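Local coordinates for protein citryl-CoA lyase (Hydrogenobacter thermophilus, PDB 6HXP) that probably cleaves citryl-CoA to acetyl-CoA and oxaloacetate as a tetrameric coenzyme A-binding member of the citrate synthase family, at residues 20-24 against 25-29. Residues are numbered along the deposited sequence; the frame is centred on the assembly and turned at random.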
# COMPACT_ATOMS: atom_id res chain seq x y z
N ARG A 20 3.75 13.60 -23.36
CA ARG A 20 2.67 14.31 -24.09
C ARG A 20 3.25 14.92 -25.37
O ARG A 20 2.90 16.04 -25.77
CB ARG A 20 2.05 15.37 -23.21
CG ARG A 20 1.44 14.82 -21.93
CD ARG A 20 0.22 13.92 -22.17
NE ARG A 20 -0.48 13.69 -20.90
CZ ARG A 20 -1.55 12.91 -20.75
NH1 ARG A 20 -2.05 12.23 -21.81
NH2 ARG A 20 -2.13 12.79 -19.56
N GLY A 21 4.10 14.15 -26.05
CA GLY A 21 4.68 14.57 -27.32
C GLY A 21 5.93 15.40 -27.25
O GLY A 21 6.59 15.59 -28.28
N TYR A 22 6.30 15.91 -26.07
CA TYR A 22 7.51 16.71 -25.97
C TYR A 22 8.68 15.87 -25.50
O TYR A 22 8.52 15.08 -24.57
CB TYR A 22 7.32 17.88 -24.99
CG TYR A 22 6.31 18.92 -25.45
CD1 TYR A 22 6.62 19.83 -26.45
CD2 TYR A 22 5.04 18.98 -24.90
CE1 TYR A 22 5.68 20.76 -26.91
CE2 TYR A 22 4.10 19.91 -25.33
CZ TYR A 22 4.42 20.80 -26.34
OH TYR A 22 3.52 21.72 -26.81
N ARG A 23 9.85 16.11 -26.08
CA ARG A 23 11.07 15.41 -25.68
C ARG A 23 11.39 15.77 -24.23
O ARG A 23 11.62 16.94 -23.91
CB ARG A 23 12.19 15.84 -26.60
CG ARG A 23 13.49 15.13 -26.38
CD ARG A 23 14.51 15.65 -27.40
NE ARG A 23 15.78 14.95 -27.26
CZ ARG A 23 16.93 15.53 -26.89
NH1 ARG A 23 16.97 16.82 -26.62
NH2 ARG A 23 18.03 14.80 -26.79
N LEU A 24 11.43 14.75 -23.36
CA LEU A 24 11.69 15.01 -21.93
C LEU A 24 13.01 15.76 -21.74
O LEU A 24 13.04 16.69 -20.94
CB LEU A 24 11.66 13.71 -21.15
CG LEU A 24 11.87 13.89 -19.61
CD1 LEU A 24 10.95 14.94 -19.02
CD2 LEU A 24 11.65 12.58 -18.90
N LEU A 25 14.05 15.44 -22.50
CA LEU A 25 15.32 16.12 -22.35
C LEU A 25 15.25 17.59 -22.70
O LEU A 25 16.07 18.36 -22.18
CB LEU A 25 16.42 15.38 -23.08
CG LEU A 25 16.75 14.04 -22.30
CD1 LEU A 25 17.94 13.47 -22.74
CD2 LEU A 25 16.86 14.24 -20.76
N ASP A 26 14.28 18.02 -23.54
CA ASP A 26 14.08 19.45 -23.80
C ASP A 26 13.30 20.11 -22.68
O ASP A 26 13.40 21.32 -22.50
CB ASP A 26 13.36 19.67 -25.13
CG ASP A 26 14.22 19.36 -26.36
OD1 ASP A 26 15.44 19.15 -26.20
OD2 ASP A 26 13.66 19.29 -27.45
N LEU A 27 12.48 19.37 -21.94
CA LEU A 27 11.74 19.95 -20.82
C LEU A 27 12.68 20.18 -19.65
O LEU A 27 12.56 21.19 -18.95
CB LEU A 27 10.64 19.00 -20.38
CG LEU A 27 9.57 18.60 -21.43
CD1 LEU A 27 8.53 17.70 -20.82
CD2 LEU A 27 8.95 19.81 -22.05
N VAL A 28 13.63 19.25 -19.45
CA VAL A 28 14.59 19.35 -18.33
C VAL A 28 15.41 20.62 -18.52
O VAL A 28 16.04 20.79 -19.56
CB VAL A 28 15.49 18.10 -18.29
CG1 VAL A 28 16.62 18.25 -17.25
CG2 VAL A 28 14.67 16.83 -17.99
N GLY A 29 15.40 21.48 -17.49
CA GLY A 29 16.12 22.75 -17.49
C GLY A 29 15.34 23.90 -18.08
O GLY A 29 15.80 25.06 -17.98
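A strand-to-helix junction, in which strand 22-23 passes without a gap into the one-turn helix 24-27, brings Arg23 at the N-cap position against Leu25, Asp26 and Leu27. The Arg23 chain runs extended from CG to NE, with CG anti to the backbone N (chi1 -176°), and carries the guanidinium along the first turn. There NH1 forms a salt bridge to Asp26 OD1 at 2.8 Å. The oxygen lies close to the guanidinium plane, yet the nitrogen meets it from above the carboxylate plane, the two planes being turned 69° apart. Leu25 CB covers one guanidinium face, 3.8 Å from CZ of Arg23. A leucine in place of Arg23 would probably leave the Asp26 carboxylate without its cationic mate and free to turn.

Arg23 also shows how a backbone carbonyl can start a helix: its O accepts hydrogen bonds from Asp26 N at 2.9 Å and from Leu27 N. Val28 N bonds to Leu24 O at 3.0 Å to complete the turn. Leu27 splits its methyls, CD1 lying 4.1 Å from Leu24 CD1 and CD2 lying 3.9 Å from Tyr22 CB.

Within the subunit, Arg23 has a second salt-bridge partner in Glu16, Leu24 rests on Thr17 and Ile19 of strand 16-19, and Tyr22 and Leu27 pack on Leu39 of helix 33-42. Val59 of a second subunit reaches Leu27, and Leu252 of a third subunit packs on Asp26 and Leu27.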